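Local structure of FAD synthase (Thermoplasma volcanium GSS1, 3GLV) at residues D30-V35 with L63-R68; V36-T41 with A69-E74; I89-D94 with V113-I118. The protein probably transfers the AMP part of ATP to flavin mononucleotide, using a divalent metal ion, to make the coenzyme FAD and diphosphate. All coordinates share one frame; numbering follows the deposited sequence.

Contact 1: D30-V35 with L63-R68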
loop_
_atom_site.group_PDB
_atom_site.type_symbol
_atom_site.label_atom_id
_atom_site.label_comp_id
_atom_site.label_asym_id
_atom_site.label_seq_id
_atom_site.Cartn_x
_atom_site.Cartn_y
_atom_site.Cartn_z
ATOM N N ASP A 30 -15.588 6.189 -10.563
ATOM C CA ASP A 30 -14.455 6.569 -11.405
ATOM C C ASP A 30 -13.347 7.244 -10.675
ATOM O O ASP A 30 -12.210 7.278 -11.143
ATOM C CB ASP A 30 -14.993 7.560 -12.449
ATOM C CG ASP A 30 -16.035 6.933 -13.324
ATOM O OD1 ASP A 30 -15.631 6.032 -14.079
ATOM O OD2 ASP A 30 -17.233 7.298 -13.233
ATOM N N GLU A 31 -13.668 7.860 -9.544
ATOM C CA GLU A 31 -12.681 8.502 -8.709
ATOM C C GLU A 31 -12.916 8.042 -7.253
ATOM O O GLU A 31 -13.992 8.164 -6.746
ATOM C CB GLU A 31 -12.843 10.010 -8.821
ATOM C CG GLU A 31 -11.859 10.830 -8.020
ATOM C CD GLU A 31 -12.267 12.265 -7.879
ATOM O OE1 GLU A 31 -13.471 12.546 -7.876
ATOM O OE2 GLU A 31 -11.390 13.115 -7.699
ATOM N N LEU A 32 -11.878 7.510 -6.607
ATOM C CA LEU A 32 -11.896 7.230 -5.184
ATOM C C LEU A 32 -11.131 8.284 -4.396
ATOM O O LEU A 32 -9.937 8.491 -4.632
ATOM C CB LEU A 32 -11.349 5.837 -4.907
ATOM C CG LEU A 32 -11.322 5.426 -3.427
ATOM C CD1 LEU A 32 -12.727 5.348 -2.833
ATOM C CD2 LEU A 32 -10.618 4.061 -3.267
ATOM N N VAL A 33 -11.880 8.990 -3.509
ATOM C CA VAL A 33 -11.332 9.930 -2.532
ATOM C C VAL A 33 -11.368 9.222 -1.215
ATOM O O VAL A 33 -12.437 8.718 -0.742
ATOM C CB VAL A 33 -12.127 11.298 -2.486
ATOM C CG1 VAL A 33 -11.542 12.256 -1.440
ATOM C CG2 VAL A 33 -12.199 12.013 -3.895
ATOM N N VAL A 34 -10.212 9.146 -0.575
ATOM C CA VAL A 34 -10.161 8.562 0.773
ATOM C C VAL A 34 -9.952 9.616 1.814
ATOM O O VAL A 34 -9.010 10.498 1.689
ATOM C CB VAL A 34 -9.057 7.455 0.882
ATOM C CG1 VAL A 34 -9.011 6.884 2.314
ATOM C CG2 VAL A 34 -9.265 6.362 -0.180
ATOM N N VAL A 35 -10.793 9.589 2.848
ATOM C CA VAL A 35 -10.640 10.567 3.927
ATOM C C VAL A 35 -10.041 9.878 5.154
ATOM O O VAL A 35 -10.623 8.948 5.724
ATOM C CB VAL A 35 -11.998 11.228 4.299
ATOM C CG1 VAL A 35 -11.857 12.244 5.491
ATOM C CG2 VAL A 35 -12.658 11.853 3.051
ATOM N N LEU A 63 -1.531 3.811 -2.994
ATOM C CA LEU A 63 -2.289 2.680 -3.528
ATOM C C LEU A 63 -2.886 2.909 -4.898
ATOM O O LEU A 63 -3.506 3.957 -5.174
ATOM C CB LEU A 63 -3.412 2.277 -2.592
ATOM C CG LEU A 63 -2.943 1.881 -1.188
ATOM C CD1 LEU A 63 -4.163 1.794 -0.282
ATOM C CD2 LEU A 63 -2.126 0.586 -1.256
ATOM N N LYS A 64 -2.740 1.904 -5.764
ATOM C CA LYS A 64 -3.236 2.009 -7.145
ATOM C C LYS A 64 -4.665 2.525 -7.173
ATOM O O LYS A 64 -4.970 3.396 -7.951
ATOM C CB LYS A 64 -3.196 0.630 -7.868
ATOM C CG LYS A 64 -1.767 0.168 -8.276
ATOM C CD LYS A 64 -1.765 -1.213 -9.022
ATOM C CE LYS A 64 -0.336 -1.795 -9.240
ATOM N NZ LYS A 64 0.768 -0.743 -9.575
ATOM N N VAL A 65 -5.521 1.990 -6.297
ATOM C CA VAL A 65 -6.941 2.256 -6.399
ATOM C C VAL A 65 -7.353 3.623 -5.848
ATOM O O VAL A 65 -8.485 4.042 -6.080
ATOM C CB VAL A 65 -7.794 1.127 -5.736
ATOM C CG1 VAL A 65 -7.474 -0.219 -6.381
ATOM C CG2 VAL A 65 -7.633 1.091 -4.239
ATOM N N VAL A 66 -6.432 4.350 -5.193
ATOM C CA VAL A 66 -6.753 5.604 -4.593
ATOM C C VAL A 66 -6.400 6.769 -5.518
ATOM O O VAL A 66 -5.207 7.027 -5.842
ATOM C CB VAL A 66 -6.062 5.804 -3.183
ATOM C CG1 VAL A 66 -6.394 7.161 -2.603
ATOM C CG2 VAL A 66 -6.431 4.696 -2.220
ATOM N N ASP A 67 -7.423 7.540 -5.881
ATOM C CA ASP A 67 -7.165 8.719 -6.727
ATOM C C ASP A 67 -6.728 9.909 -5.904
ATOM O O ASP A 67 -5.766 10.572 -6.282
ATOM C CB ASP A 67 -8.362 9.009 -7.581
ATOM C CG ASP A 67 -8.650 7.861 -8.510
ATOM O OD1 ASP A 67 -7.754 7.594 -9.335
ATOM O OD2 ASP A 67 -9.671 7.164 -8.348
ATOM N N ARG A 68 -7.392 10.140 -4.768
ATOM C CA ARG A 68 -7.077 11.289 -3.901
ATOM C C ARG A 68 -7.283 10.939 -2.451
ATOM O O ARG A 68 -8.235 10.230 -2.100
ATOM C CB ARG A 68 -7.980 12.490 -4.218
ATOM C CG ARG A 68 -7.433 13.339 -5.323
ATOM C CD ARG A 68 -8.394 14.478 -5.684
ATOM N NE ARG A 68 -8.683 15.283 -4.503
ATOM C CZ ARG A 68 -9.901 15.581 -4.043
ATOM N NH1 ARG A 68 -11.012 15.153 -4.661
ATOM N NH2 ARG A 68 -9.999 16.326 -2.944
HETATM O O HOH W 1 -9.068 5.866 -11.736
#
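Asp67 CG stands anti to its own carbonyl carbon (chi1 -62°), and this torsion turns the carboxylate back onto the backbone of Leu32. Here strand 31-36 meets the start of edge strand 68-71 in the parallel sheet of a Rossmann-like nucleotidyltransferase fold. Asp67 OD2 accepts from Leu32 N at 2.8 Å through its anti lone pair, and the bond is nearly straight (167°). The same oxygen forms a salt bridge with Lys26 of helix 16-26. Leu32 O takes two donors, Asp67 N and Arg68 N, both in the carbonyl plane. The strand pairing continues with Val34 N giving to Arg68 O at 2.7 Å. Val34 CG2 packs across the isopropyl group of Val66, 3.8 Å from Val66 CG1, on the side covered by Leu22 of helix 16-26. The side chains of Val33 and Arg68 share the other face. There Arg68 bends at chi3 (56°), which carries NH1 over to Val33 CG2 at 3.4 Å. Glu31 pairs mainly with Arg4 through OE1. Its other oxygen, OE2, lies at the edge of the Arg68 guanidinium, making a long salt bridge to NH1 at 3.7 Å.

Contact 2: V36-T41 with A69-E74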
loop_
_atom_site.group_PDB
_atom_site.type_symbol
_atom_site.label_atom_id
_atom_site.label_comp_id
_atom_site.label_asym_id
_atom_site.label_seq_id
_atom_site.Cartn_x
_atom_site.Cartn_y
_atom_site.Cartn_z
ATOM N N VAL A 36 -8.853 10.325 5.510
ATOM C CA VAL A 36 -8.002 9.693 6.516
ATOM C C VAL A 36 -8.161 10.445 7.854
ATOM O O VAL A 36 -7.969 11.674 7.900
ATOM C CB VAL A 36 -6.508 9.745 6.061
ATOM C CG1 VAL A 36 -5.567 9.203 7.171
ATOM C CG2 VAL A 36 -6.323 8.979 4.781
ATOM N N ALA A 37 -8.501 9.737 8.931
ATOM C CA ALA A 37 -8.763 10.380 10.232
ATOM C C ALA A 37 -7.519 11.092 10.776
ATOM O O ALA A 37 -6.418 10.559 10.709
ATOM C CB ALA A 37 -9.252 9.347 11.230
ATOM N N ARG A 38 -7.700 12.323 11.259
ATOM C CA ARG A 38 -6.699 13.009 12.040
ATOM C C ARG A 38 -6.364 12.220 13.288
ATOM O O ARG A 38 -7.164 11.453 13.799
ATOM C CB ARG A 38 -7.201 14.400 12.462
ATOM C CG ARG A 38 -7.239 15.337 11.272
ATOM C CD ARG A 38 -7.615 16.742 11.546
ATOM N NE ARG A 38 -7.584 17.477 10.279
ATOM C CZ ARG A 38 -6.501 18.062 9.752
ATOM N NH1 ARG A 38 -5.336 18.051 10.393
ATOM N NH2 ARG A 38 -6.582 18.676 8.566
ATOM N N ASP A 39 -5.165 12.444 13.781
ATOM C CA ASP A 39 -4.733 11.814 15.027
ATOM C C ASP A 39 -5.644 12.141 16.217
ATOM O O ASP A 39 -5.958 11.248 17.004
ATOM C CB ASP A 39 -3.273 12.172 15.353
ATOM C CG ASP A 39 -2.244 11.546 14.370
ATOM O OD1 ASP A 39 -2.343 10.308 13.987
ATOM O OD2 ASP A 39 -1.263 12.285 14.042
ATOM N N SER A 40 -6.119 13.383 16.348
ATOM C CA SER A 40 -7.059 13.709 17.455
ATOM C C SER A 40 -8.366 12.911 17.372
ATOM O O SER A 40 -8.837 12.342 18.363
ATOM C CB SER A 40 -7.386 15.217 17.532
ATOM O OG SER A 40 -7.676 15.799 16.250
ATOM N N THR A 41 -8.967 12.897 16.192
ATOM C CA THR A 41 -10.187 12.129 15.960
ATOM C C THR A 41 -10.002 10.654 16.332
ATOM O O THR A 41 -10.773 10.108 17.131
ATOM C CB THR A 41 -10.570 12.206 14.444
ATOM O OG1 THR A 41 -10.585 13.579 14.064
ATOM C CG2 THR A 41 -11.935 11.558 14.174
ATOM N N ALA A 69 -6.410 11.486 -1.606
ATOM C CA ALA A 69 -6.527 11.296 -0.176
ATOM C C ALA A 69 -6.385 12.590 0.547
ATOM O O ALA A 69 -5.495 13.401 0.237
ATOM C CB ALA A 69 -5.508 10.270 0.319
ATOM N N ILE A 70 -7.267 12.783 1.520
ATOM C CA ILE A 70 -7.268 13.961 2.347
ATOM C C ILE A 70 -7.479 13.675 3.823
ATOM O O ILE A 70 -8.068 12.650 4.239
ATOM C CB ILE A 70 -8.296 15.015 1.884
ATOM C CG1 ILE A 70 -9.712 14.484 1.971
ATOM C CG2 ILE A 70 -8.010 15.511 0.413
ATOM C CD1 ILE A 70 -10.687 15.608 1.819
ATOM N N LEU A 71 -7.013 14.601 4.636
ATOM C CA LEU A 71 -7.287 14.530 6.067
ATOM C C LEU A 71 -8.752 14.936 6.346
ATOM O O LEU A 71 -9.291 15.869 5.759
ATOM C CB LEU A 71 -6.295 15.403 6.826
ATOM C CG LEU A 71 -5.105 14.769 7.583
ATOM C CD1 LEU A 71 -4.792 13.354 7.275
ATOM C CD2 LEU A 71 -3.822 15.657 7.518
ATOM N N GLY A 72 -9.387 14.253 7.263
ATOM C CA GLY A 72 -10.724 14.596 7.653
ATOM C C GLY A 72 -10.815 15.794 8.592
ATOM O O GLY A 72 -9.839 16.434 8.900
ATOM N N HIS A 73 -12.026 16.083 9.022
ATOM C CA HIS A 73 -12.289 17.214 9.880
ATOM C C HIS A 73 -12.538 16.813 11.291
ATOM O O HIS A 73 -13.425 16.055 11.605
ATOM C CB HIS A 73 -13.465 18.024 9.382
ATOM C CG HIS A 73 -13.106 18.967 8.297
ATOM N ND1 HIS A 73 -12.093 19.878 8.426
ATOM C CD2 HIS A 73 -13.593 19.115 7.052
ATOM C CE1 HIS A 73 -11.983 20.567 7.311
ATOM N NE2 HIS A 73 -12.884 20.123 6.462
ATOM N N GLU A 74 -11.728 17.417 12.119
ATOM C CA GLU A 74 -11.529 17.125 13.502
ATOM C C GLU A 74 -12.681 16.611 14.360
ATOM O O GLU A 74 -12.439 16.002 15.382
ATOM C CB GLU A 74 -10.841 18.333 14.122
ATOM C CG GLU A 74 -9.683 18.878 13.239
ATOM C CD GLU A 74 -10.135 19.589 11.977
ATOM O OE1 GLU A 74 -11.328 19.644 11.717
ATOM O OE2 GLU A 74 -9.293 20.138 11.251
#
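The end of a parallel strand pair and the loops that leave it make up this contact, at the C-terminal ends of the strands in the Rossmann-like sheet. Val36 bridges Leu71 in register. Val36 N gives a nearly straight bond (175°) to Ile70 O. Gly72 N then bonds to Val36 O at 3.0 Å, coming from above the carbonyl plane. Leu71 CD1 reaches Val36 CB on the face that both side chains share, and Val36 also lies close to Phe11, an inferred ATP-site residue.

Beyond the strands, Arg38 carries the contact. It occupies the N-cap position of helix 39-44. Its chain is extended from CG to NE, which carries the guanidinium out to the 72-74 loop. Arg38 NE donates to Gly72 O at 2.8 Å, nearly in line with the carbonyl bond. The acceptor is tilted from the guanidinium plane, and the N-H angle is bent to 142°. Leu71 CB lies against one face of the guanidinium, 3.7 Å from Arg38 NH2. Glu74 covers the opposite face with its carboxylate almost parallel to it. Glu74 OE2 is 3.3 Å from Arg38 NE, but no N-H points at it, so the attraction is one of charge. Glu74 CG also sits alongside Arg38 CD at 3.4 Å. Together these contacts sandwich the group and limit its rotation.

Around this site, helix 53-60 supplies Arg56 against Val36 and Asn54 against Leu71, and its Glu53 makes a weak, long ion pair with Arg38. His73 turns away to Glu83 of helix 77-84, while Ile70 packs on Val84 of that same helix. The two segments thus lie between helices 53-60 and 77-84.

Contact 3: I89-D94 with V113-I118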
loop_
_atom_site.group_PDB
_atom_site.type_symbol
_atom_site.label_atom_id
_atom_site.label_comp_id
_atom_site.label_asym_id
_atom_site.label_seq_id
_atom_site.Cartn_x
_atom_site.Cartn_y
_atom_site.Cartn_z
ATOM N N ILE A 89 -20.968 7.344 -0.757
ATOM C CA ILE A 89 -20.218 7.146 0.456
ATOM C C ILE A 89 -20.259 5.669 0.788
ATOM O O ILE A 89 -21.331 4.978 0.790
ATOM C CB ILE A 89 -20.693 7.990 1.641
ATOM C CG1 ILE A 89 -20.572 9.432 1.317
ATOM C CG2 ILE A 89 -19.788 7.670 2.906
ATOM C CD1 ILE A 89 -21.205 10.445 2.394
ATOM N N THR A 90 -19.067 5.172 1.023
ATOM C CA THR A 90 -18.841 3.757 1.275
ATOM C C THR A 90 -18.629 3.454 2.779
ATOM O O THR A 90 -17.846 4.128 3.437
ATOM C CB THR A 90 -17.663 3.448 0.350
ATOM O OG1 THR A 90 -18.163 2.941 -0.930
ATOM C CG2 THR A 90 -16.836 2.760 0.869
ATOM N N LEU A 91 -19.396 2.493 3.306
ATOM C CA LEU A 91 -19.184 1.952 4.677
ATOM C C LEU A 91 -18.794 0.435 4.674
ATOM O O LEU A 91 -19.100 -0.282 3.741
ATOM C CB LEU A 91 -20.421 2.141 5.546
ATOM C CG LEU A 91 -20.973 3.555 5.801
ATOM C CD1 LEU A 91 -22.275 3.469 6.484
ATOM C CD2 LEU A 91 -19.988 4.431 6.575
ATOM N N GLY A 92 -18.135 -0.017 5.724
ATOM C CA GLY A 92 -17.845 -1.446 5.958
ATOM C C GLY A 92 -19.126 -2.263 6.107
ATOM O O GLY A 92 -20.167 -1.717 6.471
ATOM N N TYR A 93 -19.061 -3.562 5.845
ATOM C CA TYR A 93 -20.237 -4.491 5.904
ATOM C C TYR A 93 -21.024 -4.484 7.264
ATOM O O TYR A 93 -22.294 -4.645 7.344
ATOM C CB TYR A 93 -19.757 -5.946 5.638
ATOM C CG TYR A 93 -20.886 -6.942 5.741
ATOM C CD1 TYR A 93 -21.882 -6.986 4.752
ATOM C CD2 TYR A 93 -20.994 -7.804 6.827
ATOM C CE1 TYR A 93 -22.956 -7.883 4.823
ATOM C CE2 TYR A 93 -22.075 -8.716 6.918
ATOM C CZ TYR A 93 -23.053 -8.745 5.910
ATOM O OH TYR A 93 -24.127 -9.623 5.962
ATOM N N ASP A 94 -20.233 -4.344 8.324
ATOM C CA ASP A 94 -20.688 -4.392 9.704
ATOM C C ASP A 94 -21.478 -3.118 10.130
ATOM O O ASP A 94 -22.150 -3.124 11.180
ATOM C CB ASP A 94 -19.441 -4.599 10.601
ATOM C CG ASP A 94 -18.245 -3.629 10.222
ATOM O OD1 ASP A 94 -17.784 -3.566 9.026
ATOM O OD2 ASP A 94 -17.759 -2.927 11.152
ATOM N N VAL A 113 -26.773 11.873 -2.339
ATOM C CA VAL A 113 -25.551 11.121 -1.975
ATOM C C VAL A 113 -26.043 9.731 -1.641
ATOM O O VAL A 113 -27.010 9.599 -0.894
ATOM C CB VAL A 113 -24.860 11.679 -0.719
ATOM C CG1 VAL A 113 -23.708 10.758 -0.351
ATOM C CG2 VAL A 113 -24.368 13.166 -0.943
ATOM N N LYS A 114 -25.426 8.706 -2.221
ATOM C CA LYS A 114 -25.865 7.322 -2.024
ATOM C C LYS A 114 -24.903 6.670 -1.029
ATOM O O LYS A 114 -23.666 6.844 -1.105
ATOM C CB LYS A 114 -25.823 6.591 -3.371
ATOM C CG LYS A 114 -26.364 5.153 -3.350
ATOM C CD LYS A 114 -26.085 4.413 -4.673
ATOM C CE LYS A 114 -26.824 3.082 -4.755
ATOM N NZ LYS A 114 -26.552 2.473 -6.055
ATOM N N ILE A 115 -25.444 5.924 -0.089
ATOM C CA ILE A 115 -24.621 5.197 0.862
ATOM C C ILE A 115 -24.571 3.738 0.419
ATOM O O ILE A 115 -25.637 3.125 0.188
ATOM C CB ILE A 115 -25.193 5.239 2.296
ATOM C CG1 ILE A 115 -25.381 6.677 2.810
ATOM C CG2 ILE A 115 -24.250 4.569 3.281
ATOM C CD1 ILE A 115 -26.247 6.653 4.128
ATOM N N VAL A 116 -23.375 3.156 0.363
ATOM C CA VAL A 116 -23.224 1.738 -0.005
ATOM C C VAL A 116 -22.382 0.977 1.008
ATOM O O VAL A 116 -21.261 1.382 1.331
ATOM C CB VAL A 116 -22.641 1.624 -1.414
ATOM C CG1 VAL A 116 -22.216 0.170 -1.795
ATOM C CG2 VAL A 116 -23.661 2.139 -2.425
ATOM N N ARG A 117 -22.915 -0.121 1.555
ATOM C CA ARG A 117 -22.079 -0.988 2.382
ATOM C C ARG A 117 -21.247 -1.928 1.484
ATOM O O ARG A 117 -21.783 -2.546 0.557
ATOM C CB ARG A 117 -22.918 -1.782 3.380
ATOM C CG ARG A 117 -23.365 -0.962 4.583
ATOM C CD ARG A 117 -24.208 -1.750 5.647
ATOM N NE ARG A 117 -25.336 -2.452 5.049
ATOM C CZ ARG A 117 -25.388 -3.750 4.751
ATOM N NH1 ARG A 117 -24.392 -4.588 5.026
ATOM N NH2 ARG A 117 -26.480 -4.231 4.170
ATOM N N ILE A 118 -19.938 -2.017 1.758
ATOM C CA ILE A 118 -19.060 -2.952 1.075
ATOM C C ILE A 118 -19.191 -4.370 1.599
ATOM O O ILE A 118 -19.470 -4.558 2.763
ATOM C CB ILE A 118 -17.618 -2.519 1.202
ATOM C CG1 ILE A 118 -17.488 -1.113 0.602
ATOM C CG2 ILE A 118 -16.637 -3.594 0.581
ATOM C CD1 ILE A 118 -17.942 -0.978 -0.891
#
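Arg117 lies on the edge strand of a beta-alpha-beta unit, in which strand 88-91, helix 96-109 and strand 114-117 follow one another. Its side chain runs past the loop that leaves strand 88-91. Arg117 CB is near the carbonyl oxygens of Leu91 and Gly92. CG comes closer to the latter, 3.8 Å from Gly92 O. CD moves on to Tyr93 O, and a bend at chi3 (-52°) turns the guanidinium toward that residue. NE forms a salt bridge with Glu99 of helix 96-109. At the tip, Arg117 NH1 donates to Tyr93 O at 3.1 Å, on a lone pair in the carbonyl plane. The same NH1 is 3.5 Å from Tyr93 CD1, with the ring and guanidinium planes 58° apart. Tyr93 O also accepts from Lys96. A leucine in place of Arg117 would probably leave Glu99 without this charge partner and the Tyr93 carbonyl with one donor fewer.

The two strands run parallel, their axes 26° apart. Ile89 N, Val116 N, Leu91 N and Ile118 N donate in turn to carbonyls of the partner strand. Ile89 CD1 meets Val113 CG1 at 3.7 Å, while Leu91 CD1 meets Ile115 CG2 on the face covered by helix 96-109. Ile118 packs on Tyr21 and Ser25 of helix 16-26. The loop leads directly to Asp94, inferred to bind ATP. Past the strand ends, Ile118 O lies at the edge of the Tyr93 ring, in its plane and 3.2 Å from Tyr93 CB.

All three contacts belong to one parallel sheet. Contacts 1 and 2 join the same two strands, 31-36 and 68-71, at successive levels. They touch directly: Val34 O of contact 1 probably accepts from Ile70 N of contact 2, at 2.9 Å. Contact 3 pairs strands 88-91 and 114-117 on the other side of central strand 4-9, and its centre is about 19 Å from that of contact 2. Each mixes buried strand residues with a more exposed polar margin. Contact 1 uses a carboxylate to extend its backbone pairing. In contacts 2 and 3 an arginine instead reaches a loop carbonyl beyond the strand ends. Only contact 1 also meets the second subunit, through its 63-66 turn.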